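Local coordinates for fimbrial protein MyfA (Yersinia enterocolitica, PDB 5LND) that forms the major subunit of Myf fimbriae, surface fibres that are a probable virulence factor of pathogenic strains, at residues B[4-9]-B[84-89]; B[11-16]-B[20-25]; B[27-32]-B[38-43]; B[59-64]-B[99-104]. One frame throughout, in Å; residues are numbered along the deposited sequence.

Interaction 1 of 4, residues B[4-9]-B[84-89]; sequences VEFKAT and ATFFLA
Phe6 and Phe86 make the aromatic half of this contact. CE1 of Phe6 comes to 4.2 Å from CD2 of Phe86, which lies at the edge of the Phe6 ring, near its plane. The two side chains cross at about a right angle. Phe6 reaches over because its CG is anti to the backbone N (chi1 -175°). The aliphatic half is thinner. Thr9 CG2 and Thr85 CG2 meet methyl to methyl at 4.5 Å, and the Thr85 side chain also rests on Pro23.

No hydrogen bond joins the two segments. The polar ends turn to other partners: Thr9 OG1 bonds Asn11 OD1, and Thr85 OG1 has a weak bond to His26 ND1.

Strands 3-8 and 81-88 are the outer strands of a three-stranded antiparallel sheet. Strand 22-30 runs between them and takes backbone bonds from both, which is why Phe6 CA and Ala84 CA are 9.5 Å apart. Phe6 also stacks on Phe25, and Phe86 meets Trp73 edge-to-face.

The contact is therefore purely apolar. Large rings span the width of the middle strand and join an aromatic cluster in the core of the Ig-like sandwich.

Interaction 2 of 4, residues B[11-16]-B[20-25]; sequences NEIVSG and ADTPAF
Asn11 and Pro23 are joined by the one hydrogen bond of this contact. Asn11 ND2 donates to Pro23 O at 2.7 Å, with an N-H...O angle of 155°. The carbonyl oxygen lies in the amide plane of Asn11, and the C=O...N angle is 133°. The amide also packs on its neighbours. Its OD1 is 3.5 Å from Pro23 CB, and its ND2 is 3.6 Å from the methyl CG2 of Thr22. Ile13 adds an apolar touch beside it. Its CD1 meets Thr22 CG2 at 3.7 Å, tip to tip, and lies 3.8 Å from Pro23 O.

The next shell sets these groups. Asn11 CG sits between the backbone N and the carbonyl carbon (chi1 54°), which turns the amide toward the strand. Its OD1 accepts a bond from Thr9 OG1, so both ends of the amide are held and its flip is fixed. Pro23 O is a weak second partner that shares the same Thr9 hydroxyl. Thr22 OG1 donates to Ala20 O at 2.7 Å, from above the carbonyl plane. With its hydroxyl tied there, the methyl faces Asn11 and Ile13.

Further out, Lys128 NZ bonds Asn11 O, and Ile13 pairs by its backbone with Lys131. Ala24 and Phe25 form a classic beta bulge opposite Phe86. The contact thus pins the connection after strand 3-8 to the start of strand 22-30.

Pro23 has no backbone N-H, and its carbonyl accepts the one bond across the contact, shielded on one flank by methyl groups.

Interaction 3 of 4, residues B[27-32]-B[38-43]; sequences LVMSDS and WNVRPT
Trp38 lies with one face against Met29. Met29 CB sits 3.6 Å from the centroid of the six-membered ring and only 8° off its normal, a clear CH-pi contact. The side chains run past each other in opposite directions. Further along Met29, SD comes obliquely to the five-membered ring, 4.5 Å from its centroid, in a Met-aromatic contact. SD also touches Trp38 CB at 3.7 Å, and the bend at chi3 (-71°) brings Met29 CE back to 4.1 Å from Trp38 CB. At the far edge of the indole, near its plane, Trp38 CH2 is 3.5 Å from Ser30 O. Asp31 CB packs loosely beside the same corner, while Asp31 OD1 bonds Ser1 OG.

Asn39 points away from this interface and bonds Glu106 OE1 through ND2. Val40 faces back. Its CG2 touches two side chains of the other segment, 3.7 Å from Leu27 CD2 and 3.9 Å from Met29 SD.

This is sheet-on-sheet packing in a beta sandwich. The two strand axes stay 9.8 Å apart at their closest, at 142° between their directions. No backbone bond joins them; side chains, and a few backbone atoms of 27-32 at the indole edge, make the contact. Strand 22-30 is flanked in its own sheet by strands 3-8 and 81-88. In the facing sheet, strand 37-52 pairs with 72-75 and 97-108. Val82 also touches Trp38, and Val105 of strand 97-108 also touches Met29.

Interaction 4 of 4, residues B[59-64]-B[99-104]; sequences VDLHTN and YQFTGR
Tyr99, whose ring packs on Val59, makes a hydrogen bond through OH to Lys95 O. The phenol is thus tethered at its far end while its carbons face the core. Val59 CG2 approaches obliquely and lies 3.7 Å from Tyr99 CE1. The two side chains cross at about a right angle. Two residues on, Leu61 meets Phe101, the side chains crossing at a slant. Leu61 CD1 is 3.5 Å from Phe101 CD1, again oblique to the ring.

Strands 58-60 and 97-108 are next-but-one neighbours in one sheet of the Ig-like sandwich. Strand 37-52 runs between them: Val59 pairs with Met51 and Gln100 with Val52. The chain then leaves this sheet. His62 makes a backbone bond to Phe87 of strand 81-88, in the other sheet, and Leu61 sits where the chain passes from one to the other.

Phe101 CG is anti to the backbone N (chi1 178°), which lays the ring along its own strand toward Gly103. Phe101 CE2 is 4.0 Å from Gly103 CA, where no side chain stands in the way. Trp73 also packs on Leu61 and Phe101. On the other side of strand 97-108 runs strand 118-130, probably the donor strand of this self-complemented subunit.

Overall arrangement
Interactions 1, 2 and 3 share the three-stranded sheet around strand 22-30. Interactions 2 and 3 use its two halves, on opposite sides of the chain's centre, with their own centres about 22 Å apart. Interaction 4 is the nearest to interaction 1, about 8 Å between centres. A probable bond from Phe87 N to His62 O, 2.8 Å, joins them. Phe25 of interaction 2 reaches Phe101 of interaction 4, CE2 to CB 3.7 Å. Interactions 3 and 4 meet in the second sheet, where Arg104 N is 2.8 Å from Arg41 O. Interactions 1, 3 and 4 trace the core of the subunit, and interaction 2 lies toward one end. Strand 118-130 touches side chains of interactions 1, 2 and 4.

Interaction 1 of 4, residues B[4-9]-B[84-89]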
loop_
_atom_site.group_PDB
_atom_site.type_symbol
_atom_site.label_atom_id
_atom_site.label_comp_id
_atom_site.label_asym_id
_atom_site.label_seq_id
_atom_site.Cartn_x
_atom_site.Cartn_y
_atom_site.Cartn_z
ATOM N N VAL B 4 -21.569 -12.362 -16.524
ATOM C CA VAL B 4 -20.633 -12.397 -15.402
ATOM C C VAL B 4 -21.247 -11.627 -14.242
ATOM O O VAL B 4 -21.927 -10.633 -14.459
ATOM C CB VAL B 4 -19.286 -11.747 -15.776
ATOM C CG1 VAL B 4 -18.293 -11.851 -14.637
ATOM C CG2 VAL B 4 -18.716 -12.394 -17.009
ATOM N N GLU B 5 -21.052 -12.091 -13.014
ATOM C CA GLU B 5 -21.351 -11.237 -11.869
ATOM C C GLU B 5 -20.195 -11.225 -10.896
ATOM O O GLU B 5 -19.675 -12.269 -10.533
ATOM C CB GLU B 5 -22.632 -11.645 -11.144
ATOM C CG GLU B 5 -22.876 -10.857 -9.833
ATOM C CD GLU B 5 -23.249 -9.372 -10.031
ATOM O OE1 GLU B 5 -22.499 -8.614 -10.689
ATOM O OE2 GLU B 5 -24.297 -8.951 -9.494
ATOM N N PHE B 6 -19.808 -10.029 -10.475
ATOM C CA PHE B 6 -18.689 -9.850 -9.566
ATOM C C PHE B 6 -19.055 -8.828 -8.490
ATOM O O PHE B 6 -19.305 -7.661 -8.789
ATOM C CB PHE B 6 -17.471 -9.381 -10.353
ATOM C CG PHE B 6 -16.224 -9.279 -9.534
ATOM C CD1 PHE B 6 -15.620 -10.416 -9.032
ATOM C CD2 PHE B 6 -15.642 -8.051 -9.286
ATOM C CE1 PHE B 6 -14.466 -10.335 -8.286
ATOM C CE2 PHE B 6 -14.482 -7.961 -8.548
ATOM C CZ PHE B 6 -13.895 -9.108 -8.047
ATOM N N LYS B 7 -19.092 -9.277 -7.240
ATOM C CA LYS B 7 -19.530 -8.440 -6.139
ATOM C C LYS B 7 -18.612 -8.631 -4.958
ATOM O O LYS B 7 -18.011 -9.688 -4.805
ATOM C CB LYS B 7 -20.947 -8.816 -5.712
ATOM C CG LYS B 7 -21.993 -8.629 -6.781
ATOM C CD LYS B 7 -23.397 -8.668 -6.201
ATOM C CE LYS B 7 -23.646 -9.956 -5.443
ATOM N NZ LYS B 7 -25.094 -10.142 -5.140
ATOM N N ALA B 8 -18.506 -7.606 -4.123
ATOM C CA ALA B 8 -17.817 -7.756 -2.854
ATOM C C ALA B 8 -18.697 -8.648 -1.994
ATOM O O ALA B 8 -19.920 -8.636 -2.133
ATOM C CB ALA B 8 -17.593 -6.405 -2.194
ATOM N N THR B 9 -18.087 -9.428 -1.111
ATOM C CA THR B 9 -18.862 -10.312 -0.254
ATOM C C THR B 9 -19.494 -9.553 0.908
ATOM O O THR B 9 -19.240 -8.364 1.089
ATOM C CB THR B 9 -18.021 -11.436 0.291
ATOM O OG1 THR B 9 -16.862 -10.886 0.920
ATOM C CG2 THR B 9 -17.608 -12.393 -0.821
ATOM N N ALA B 84 -16.381 -18.468 -8.079
ATOM C CA ALA B 84 -15.116 -18.354 -7.366
ATOM C C ALA B 84 -15.237 -17.294 -6.295
ATOM O O ALA B 84 -15.836 -16.247 -6.529
ATOM C CB ALA B 84 -13.994 -18.015 -8.312
ATOM N N THR B 85 -14.682 -17.576 -5.119
ATOM C CA THR B 85 -14.543 -16.558 -4.082
ATOM C C THR B 85 -13.080 -16.148 -3.990
ATOM O O THR B 85 -12.189 -16.995 -4.007
ATOM C CB THR B 85 -15.017 -17.054 -2.713
ATOM O OG1 THR B 85 -16.352 -17.553 -2.818
ATOM C CG2 THR B 85 -14.991 -15.926 -1.693
ATOM N N PHE B 86 -12.834 -14.847 -3.910
ATOM C CA PHE B 86 -11.484 -14.357 -3.720
ATOM C C PHE B 86 -11.334 -13.908 -2.280
ATOM O O PHE B 86 -12.075 -13.041 -1.810
ATOM C CB PHE B 86 -11.177 -13.218 -4.693
ATOM C CG PHE B 86 -11.188 -13.640 -6.134
ATOM C CD1 PHE B 86 -10.013 -14.020 -6.768
ATOM C CD2 PHE B 86 -12.380 -13.663 -6.855
ATOM C CE1 PHE B 86 -10.021 -14.414 -8.101
ATOM C CE2 PHE B 86 -12.400 -14.060 -8.189
ATOM C CZ PHE B 86 -11.217 -14.435 -8.808
ATOM N N PHE B 87 -10.387 -14.517 -1.578
ATOM C CA PHE B 87 -10.232 -14.260 -0.161
ATOM C C PHE B 87 -8.872 -13.646 0.149
ATOM O O PHE B 87 -7.951 -13.713 -0.665
ATOM C CB PHE B 87 -10.423 -15.553 0.629
ATOM C CG PHE B 87 -9.390 -16.597 0.334
ATOM C CD1 PHE B 87 -8.181 -16.603 1.007
ATOM C CD2 PHE B 87 -9.627 -17.572 -0.622
ATOM C CE1 PHE B 87 -7.233 -17.549 0.730
ATOM C CE2 PHE B 87 -8.677 -18.527 -0.905
ATOM C CZ PHE B 87 -7.476 -18.515 -0.227
ATOM N N LEU B 88 -8.760 -13.043 1.329
ATOM C CA LEU B 88 -7.490 -12.536 1.823
ATOM C C LEU B 88 -6.869 -13.623 2.691
ATOM O O LEU B 88 -7.579 -14.320 3.405
ATOM C CB LEU B 88 -7.717 -11.272 2.632
ATOM C CG LEU B 88 -8.543 -10.193 1.950
ATOM C CD1 LEU B 88 -8.591 -8.950 2.809
ATOM C CD2 LEU B 88 -7.978 -9.889 0.574
ATOM N N ALA B 89 -5.554 -13.787 2.627
ATOM C CA ALA B 89 -4.918 -14.853 3.387
ATOM C C ALA B 89 -4.914 -14.551 4.885
ATOM O O ALA B 89 -4.847 -13.397 5.310
ATOM C CB ALA B 89 -3.513 -15.117 2.881
#

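Interaction 2 of 4, residues B[11-16]-B[20-25]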
loop_
_atom_site.group_PDB
_atom_site.type_symbol
_atom_site.label_atom_id
_atom_site.label_comp_id
_atom_site.label_asym_id
_atom_site.label_seq_id
_atom_site.Cartn_x
_atom_site.Cartn_y
_atom_site.Cartn_z
ATOM N N ASN B 11 -19.346 -10.380 4.267
ATOM C CA ASN B 11 -18.616 -10.410 5.531
ATOM C C ASN B 11 -17.888 -9.109 5.870
ATOM O O ASN B 11 -17.379 -8.405 5.000
ATOM C CB ASN B 11 -17.683 -11.625 5.607
ATOM C CG ASN B 11 -16.756 -11.723 4.427
ATOM O OD1 ASN B 11 -17.199 -11.866 3.290
ATOM N ND2 ASN B 11 -15.458 -11.666 4.688
ATOM N N GLU B 12 -17.870 -8.783 7.151
ATOM C CA GLU B 12 -17.316 -7.518 7.594
ATOM C C GLU B 12 -15.824 -7.667 7.818
ATOM O O GLU B 12 -15.382 -8.608 8.465
ATOM C CB GLU B 12 -18.015 -7.109 8.883
ATOM C CG GLU B 12 -17.560 -5.806 9.495
ATOM C CD GLU B 12 -18.379 -5.449 10.724
ATOM O OE1 GLU B 12 -17.815 -5.469 11.838
ATOM O OE2 GLU B 12 -19.585 -5.160 10.575
ATOM N N ILE B 13 -15.041 -6.749 7.274
ATOM C CA ILE B 13 -13.614 -6.791 7.522
ATOM C C ILE B 13 -13.167 -5.560 8.309
ATOM O O ILE B 13 -13.574 -4.430 8.017
ATOM C CB ILE B 13 -12.814 -6.948 6.222
ATOM C CG1 ILE B 13 -13.385 -8.088 5.376
ATOM C CG2 ILE B 13 -11.369 -7.232 6.530
ATOM C CD1 ILE B 13 -12.593 -8.383 4.124
ATOM N N VAL B 14 -12.336 -5.801 9.319
ATOM C CA VAL B 14 -11.808 -4.760 10.189
ATOM C C VAL B 14 -10.310 -4.787 9.994
ATOM O O VAL B 14 -9.743 -5.860 9.778
ATOM C CB VAL B 14 -12.135 -5.075 11.660
ATOM C CG1 VAL B 14 -11.457 -4.099 12.606
ATOM C CG2 VAL B 14 -13.630 -5.053 11.871
ATOM N N SER B 15 -9.676 -3.619 10.032
ATOM C CA SER B 15 -8.219 -3.523 9.940
ATOM C C SER B 15 -7.513 -4.386 10.977
ATOM O O SER B 15 -8.064 -4.668 12.041
ATOM C CB SER B 15 -7.773 -2.081 10.111
ATOM O OG SER B 15 -8.287 -1.542 11.307
ATOM N N GLY B 16 -6.297 -4.812 10.653
ATOM C CA GLY B 16 -5.513 -5.626 11.558
ATOM C C GLY B 16 -5.182 -6.960 10.938
ATOM O O GLY B 16 -5.537 -7.231 9.796
ATOM N N ALA B 20 -7.883 -15.636 9.811
ATOM C CA ALA B 20 -8.318 -16.663 8.872
ATOM C C ALA B 20 -8.410 -16.159 7.444
ATOM O O ALA B 20 -8.424 -14.954 7.197
ATOM C CB ALA B 20 -9.658 -17.201 9.296
ATOM N N ASP B 21 -8.484 -17.099 6.507
ATOM C CA ASP B 21 -8.781 -16.769 5.126
ATOM C C ASP B 21 -10.111 -16.039 5.109
ATOM O O ASP B 21 -11.107 -16.533 5.628
ATOM C CB ASP B 21 -8.838 -18.037 4.266
ATOM C CG ASP B 21 -7.470 -18.651 4.033
ATOM O OD1 ASP B 21 -6.458 -18.004 4.359
ATOM O OD2 ASP B 21 -7.409 -19.784 3.509
ATOM N N THR B 22 -10.110 -14.851 4.524
ATOM C CA THR B 22 -11.232 -13.949 4.645
ATOM C C THR B 22 -11.727 -13.538 3.269
ATOM O O THR B 22 -10.996 -12.902 2.513
ATOM C CB THR B 22 -10.816 -12.708 5.439
ATOM O OG1 THR B 22 -10.343 -13.113 6.728
ATOM C CG2 THR B 22 -11.977 -11.758 5.601
ATOM N N PRO B 23 -12.975 -13.916 2.940
ATOM C CA PRO B 23 -13.668 -13.610 1.682
ATOM C C PRO B 23 -13.789 -12.114 1.425
ATOM O O PRO B 23 -14.104 -11.339 2.330
ATOM C CB PRO B 23 -15.054 -14.229 1.888
ATOM C CG PRO B 23 -14.812 -15.342 2.856
ATOM C CD PRO B 23 -13.777 -14.806 3.797
ATOM N N ALA B 24 -13.532 -11.715 0.186
ATOM C CA ALA B 24 -13.586 -10.310 -0.195
ATOM C C ALA B 24 -14.467 -10.074 -1.418
ATOM O O ALA B 24 -15.201 -9.088 -1.480
ATOM C CB ALA B 24 -12.188 -9.776 -0.438
ATOM N N PHE B 25 -14.363 -10.968 -2.396
ATOM C CA PHE B 25 -15.135 -10.855 -3.628
ATOM C C PHE B 25 -15.725 -12.195 -4.031
ATOM O O PHE B 25 -15.155 -13.247 -3.742
ATOM C CB PHE B 25 -14.265 -10.351 -4.786
ATOM C CG PHE B 25 -13.762 -8.942 -4.625
ATOM C CD1 PHE B 25 -14.636 -7.864 -4.631
ATOM C CD2 PHE B 25 -12.405 -8.695 -4.507
ATOM C CE1 PHE B 25 -14.161 -6.569 -4.488
ATOM C CE2 PHE B 25 -11.931 -7.405 -4.380
ATOM C CZ PHE B 25 -12.814 -6.346 -4.369
#

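Interaction 3 of 4, residues B[27-32]-B[38-43]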
loop_
_atom_site.group_PDB
_atom_site.type_symbol
_atom_site.label_atom_id
_atom_site.label_comp_id
_atom_site.label_asym_id
_atom_site.label_seq_id
_atom_site.Cartn_x
_atom_site.Cartn_y
_atom_site.Cartn_z
ATOM N N LEU B 27 -17.334 -14.149 -7.557
ATOM C CA LEU B 27 -17.421 -14.067 -9.007
ATOM C C LEU B 27 -18.251 -15.208 -9.558
ATOM O O LEU B 27 -18.125 -16.341 -9.101
ATOM C CB LEU B 27 -16.017 -14.131 -9.610
ATOM C CG LEU B 27 -15.940 -14.400 -11.115
ATOM C CD1 LEU B 27 -16.430 -13.226 -11.902
ATOM C CD2 LEU B 27 -14.529 -14.747 -11.502
ATOM N N VAL B 28 -19.108 -14.908 -10.532
ATOM C CA VAL B 28 -19.884 -15.937 -11.215
ATOM C C VAL B 28 -19.770 -15.775 -12.721
ATOM O O VAL B 28 -20.181 -14.758 -13.269
ATOM C CB VAL B 28 -21.371 -15.884 -10.823
ATOM C CG1 VAL B 28 -22.132 -16.990 -11.516
ATOM C CG2 VAL B 28 -21.518 -16.020 -9.325
ATOM N N MET B 29 -19.215 -16.781 -13.387
ATOM C CA MET B 29 -19.058 -16.746 -14.836
ATOM C C MET B 29 -19.954 -17.806 -15.483
ATOM O O MET B 29 -19.754 -19.004 -15.284
ATOM C CB MET B 29 -17.588 -16.969 -15.221
ATOM C CG MET B 29 -16.616 -15.918 -14.689
ATOM S SD MET B 29 -14.878 -16.347 -14.858
ATOM C CE MET B 29 -14.721 -17.643 -13.644
ATOM N N SER B 30 -20.935 -17.357 -16.261
ATOM C CA SER B 30 -21.934 -18.258 -16.822
ATOM C C SER B 30 -21.964 -18.341 -18.345
ATOM O O SER B 30 -21.770 -17.342 -19.040
ATOM C CB SER B 30 -23.324 -17.882 -16.314
ATOM O OG SER B 30 -23.427 -18.105 -14.926
ATOM N N ASP B 31 -22.211 -19.559 -18.833
ATOM C CA ASP B 31 -22.614 -19.813 -20.216
ATOM C C ASP B 31 -23.013 -21.268 -20.405
ATOM O O ASP B 31 -22.275 -22.171 -20.024
ATOM C CB ASP B 31 -21.508 -19.473 -21.205
ATOM C CG ASP B 31 -22.042 -19.266 -22.606
ATOM O OD1 ASP B 31 -23.237 -19.541 -22.832
ATOM O OD2 ASP B 31 -21.274 -18.830 -23.482
ATOM N N SER B 32 -24.173 -21.488 -21.014
ATOM C CA SER B 32 -24.628 -22.837 -21.338
ATOM C C SER B 32 -24.146 -23.258 -22.717
ATOM O O SER B 32 -24.227 -24.427 -23.078
ATOM C CB SER B 32 -26.146 -22.915 -21.280
ATOM O OG SER B 32 -26.739 -21.911 -22.086
ATOM N N TRP B 38 -12.256 -20.414 -18.656
ATOM C CA TRP B 38 -12.295 -18.975 -18.413
ATOM C C TRP B 38 -10.931 -18.413 -18.009
ATOM O O TRP B 38 -10.097 -19.117 -17.448
ATOM C CB TRP B 38 -13.308 -18.653 -17.303
ATOM C CG TRP B 38 -14.685 -19.226 -17.515
ATOM C CD1 TRP B 38 -15.112 -20.477 -17.186
ATOM C CD2 TRP B 38 -15.809 -18.560 -18.100
ATOM N NE1 TRP B 38 -16.434 -20.631 -17.527
ATOM C CE2 TRP B 38 -16.884 -19.467 -18.094
ATOM C CE3 TRP B 38 -16.010 -17.284 -18.627
ATOM C CZ2 TRP B 38 -18.145 -19.134 -18.597
ATOM C CZ3 TRP B 38 -17.252 -16.959 -19.117
ATOM C CH2 TRP B 38 -18.303 -17.877 -19.103
ATOM N N ASN B 39 -10.717 -17.141 -18.311
ATOM C CA ASN B 39 -9.617 -16.386 -17.749
ATOM C C ASN B 39 -10.173 -15.273 -16.874
ATOM O O ASN B 39 -11.217 -14.709 -17.183
ATOM C CB ASN B 39 -8.757 -15.794 -18.862
ATOM C CG ASN B 39 -7.962 -16.842 -19.598
ATOM O OD1 ASN B 39 -7.516 -17.817 -19.002
ATOM N ND2 ASN B 39 -7.773 -16.647 -20.901
ATOM N N VAL B 40 -9.503 -14.984 -15.764
ATOM C CA VAL B 40 -9.767 -13.758 -15.028
ATOM C C VAL B 40 -8.449 -12.993 -14.988
ATOM O O VAL B 40 -7.503 -13.419 -14.323
ATOM C CB VAL B 40 -10.310 -14.012 -13.607
ATOM C CG1 VAL B 40 -10.734 -12.703 -12.952
ATOM C CG2 VAL B 40 -11.468 -14.962 -13.645
ATOM N N ARG B 41 -8.381 -11.887 -15.727
ATOM C CA ARG B 41 -7.147 -11.127 -15.864
ATOM C C ARG B 41 -7.205 -9.779 -15.155
ATOM O O ARG B 41 -7.999 -8.915 -15.528
ATOM C CB ARG B 41 -6.855 -10.872 -17.340
ATOM C CG ARG B 41 -6.866 -12.104 -18.223
ATOM C CD ARG B 41 -6.234 -11.777 -19.544
ATOM N NE ARG B 41 -6.023 -12.951 -20.379
ATOM C CZ ARG B 41 -4.833 -13.502 -20.574
ATOM N NH1 ARG B 41 -3.780 -12.971 -19.986
ATOM N NH2 ARG B 41 -4.691 -14.570 -21.348
ATOM N N PRO B 42 -6.340 -9.577 -14.150
ATOM C CA PRO B 42 -6.287 -8.293 -13.433
ATOM C C PRO B 42 -5.955 -7.130 -14.357
ATOM O O PRO B 42 -5.175 -7.293 -15.290
ATOM C CB PRO B 42 -5.138 -8.492 -12.439
ATOM C CG PRO B 42 -5.037 -9.970 -12.254
ATOM C CD PRO B 42 -5.405 -10.568 -13.590
ATOM N N THR B 43 -6.541 -5.966 -14.106
ATOM C CA THR B 43 -6.274 -4.813 -14.952
ATOM C C THR B 43 -5.991 -3.566 -14.124
ATOM O O THR B 43 -6.416 -3.467 -12.972
ATOM C CB THR B 43 -7.434 -4.529 -15.955
ATOM O OG1 THR B 43 -8.569 -4.001 -15.259
ATOM C CG2 THR B 43 -7.840 -5.794 -16.750
#

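Interaction 4 of 4, residues B[59-64]-B[99-104]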
loop_
_atom_site.group_PDB
_atom_site.type_symbol
_atom_site.label_atom_id
_atom_site.label_comp_id
_atom_site.label_asym_id
_atom_site.label_seq_id
_atom_site.Cartn_x
_atom_site.Cartn_y
_atom_site.Cartn_z
ATOM N N VAL B 59 -3.537 -5.291 -1.435
ATOM C CA VAL B 59 -3.719 -6.557 -0.723
ATOM C C VAL B 59 -3.874 -7.696 -1.721
ATOM O O VAL B 59 -4.734 -7.635 -2.592
ATOM C CB VAL B 59 -4.953 -6.525 0.191
ATOM C CG1 VAL B 59 -5.082 -7.835 0.960
ATOM C CG2 VAL B 59 -4.857 -5.363 1.146
ATOM N N ASP B 60 -3.047 -8.730 -1.594
ATOM C CA ASP B 60 -3.111 -9.865 -2.507
ATOM C C ASP B 60 -4.455 -10.569 -2.453
ATOM O O ASP B 60 -5.079 -10.642 -1.396
ATOM C CB ASP B 60 -2.003 -10.865 -2.186
ATOM C CG ASP B 60 -0.629 -10.299 -2.428
ATOM O OD1 ASP B 60 -0.516 -9.366 -3.246
ATOM O OD2 ASP B 60 0.336 -10.782 -1.801
ATOM N N LEU B 61 -4.897 -11.078 -3.600
ATOM C CA LEU B 61 -6.120 -11.870 -3.677
ATOM C C LEU B 61 -5.773 -13.326 -3.950
ATOM O O LEU B 61 -4.775 -13.614 -4.606
ATOM C CB LEU B 61 -7.037 -11.328 -4.762
ATOM C CG LEU B 61 -7.602 -9.950 -4.475
ATOM C CD1 LEU B 61 -8.508 -9.532 -5.623
ATOM C CD2 LEU B 61 -8.343 -9.953 -3.153
ATOM N N HIS B 62 -6.589 -14.231 -3.424
ATOM C CA HIS B 62 -6.391 -15.660 -3.602
ATOM C C HIS B 62 -7.726 -16.321 -3.857
ATOM O O HIS B 62 -8.764 -15.845 -3.405
ATOM C CB HIS B 62 -5.788 -16.290 -2.351
ATOM C CG HIS B 62 -4.582 -15.582 -1.836
ATOM N ND1 HIS B 62 -3.305 -15.885 -2.258
ATOM C CD2 HIS B 62 -4.453 -14.587 -0.929
ATOM C CE1 HIS B 62 -2.444 -15.106 -1.631
ATOM N NE2 HIS B 62 -3.116 -14.307 -0.821
ATOM N N THR B 63 -7.686 -17.438 -4.568
ATOM C CA THR B 63 -8.881 -18.211 -4.860
ATOM C C THR B 63 -8.515 -19.688 -4.872
ATOM O O THR B 63 -7.457 -20.065 -5.366
ATOM C CB THR B 63 -9.541 -17.767 -6.203
ATOM O OG1 THR B 63 -10.731 -18.522 -6.441
ATOM C CG2 THR B 63 -8.597 -17.945 -7.375
ATOM N N ASN B 64 -9.377 -20.513 -4.294
ATOM C CA ASN B 64 -9.148 -21.946 -4.263
ATOM C C ASN B 64 -9.875 -22.639 -5.404
ATOM O O ASN B 64 -9.854 -23.861 -5.511
ATOM C CB ASN B 64 -9.616 -22.540 -2.932
ATOM C CG ASN B 64 -8.753 -22.113 -1.759
ATOM O OD1 ASN B 64 -7.540 -21.944 -1.889
ATOM N ND2 ASN B 64 -9.379 -21.936 -0.600
ATOM N N TYR B 99 -11.130 -0.907 -1.034
ATOM C CA TYR B 99 -10.203 -1.553 -1.945
ATOM C C TYR B 99 -10.879 -2.056 -3.198
ATOM O O TYR B 99 -11.797 -2.868 -3.137
ATOM C CB TYR B 99 -9.523 -2.717 -1.264
ATOM C CG TYR B 99 -8.597 -2.388 -0.134
ATOM C CD1 TYR B 99 -7.234 -2.282 -0.351
ATOM C CD2 TYR B 99 -9.074 -2.244 1.162
ATOM C CE1 TYR B 99 -6.372 -2.020 0.678
ATOM C CE2 TYR B 99 -8.214 -1.977 2.203
ATOM C CZ TYR B 99 -6.868 -1.863 1.949
ATOM O OH TYR B 99 -5.997 -1.603 2.972
ATOM N N GLN B 100 -10.388 -1.592 -4.337
ATOM C CA GLN B 100 -10.997 -1.923 -5.609
ATOM C C GLN B 100 -10.203 -2.961 -6.379
ATOM O O GLN B 100 -8.983 -2.893 -6.468
ATOM C CB GLN B 100 -11.127 -0.663 -6.457
ATOM C CG GLN B 100 -11.939 -0.853 -7.710
ATOM C CD GLN B 100 -11.903 0.360 -8.617
ATOM O OE1 GLN B 100 -10.874 1.024 -8.750
ATOM N NE2 GLN B 100 -13.028 0.646 -9.261
ATOM N N PHE B 101 -10.906 -3.934 -6.931
ATOM C CA PHE B 101 -10.305 -4.806 -7.912
ATOM C C PHE B 101 -10.964 -4.550 -9.258
ATOM O O PHE B 101 -12.188 -4.458 -9.363
ATOM C CB PHE B 101 -10.437 -6.269 -7.512
ATOM C CG PHE B 101 -9.864 -7.212 -8.519
ATOM C CD1 PHE B 101 -8.515 -7.537 -8.493
ATOM C CD2 PHE B 101 -10.670 -7.761 -9.513
ATOM C CE1 PHE B 101 -7.986 -8.404 -9.430
ATOM C CE2 PHE B 101 -10.150 -8.627 -10.452
ATOM C CZ PHE B 101 -8.807 -8.948 -10.415
ATOM N N THR B 102 -10.128 -4.415 -10.279
ATOM C CA THR B 102 -10.577 -4.329 -11.648
ATOM C C THR B 102 -9.952 -5.481 -12.409
ATOM O O THR B 102 -8.816 -5.886 -12.136
ATOM C CB THR B 102 -10.178 -2.989 -12.292
ATOM O OG1 THR B 102 -8.764 -2.776 -12.166
ATOM C CG2 THR B 102 -10.909 -1.853 -11.619
ATOM N N GLY B 103 -10.706 -6.026 -13.350
ATOM C CA GLY B 103 -10.208 -7.117 -14.158
ATOM C C GLY B 103 -11.080 -7.382 -15.362
ATOM O O GLY B 103 -12.152 -6.793 -15.503
ATOM N N ARG B 104 -10.611 -8.270 -16.233
ATOM C CA ARG B 104 -11.348 -8.644 -17.432
ATOM C C ARG B 104 -11.576 -10.142 -17.452
ATOM O O ARG B 104 -10.637 -10.926 -17.319
ATOM C CB ARG B 104 -10.580 -8.237 -18.683
ATOM C CG ARG B 104 -11.209 -8.729 -19.968
ATOM C CD ARG B 104 -10.519 -8.148 -21.181
ATOM N NE ARG B 104 -9.209 -8.748 -21.406
ATOM C CZ ARG B 104 -8.052 -8.203 -21.030
ATOM N NH1 ARG B 104 -8.027 -7.032 -20.405
ATOM N NH2 ARG B 104 -6.913 -8.832 -21.279
#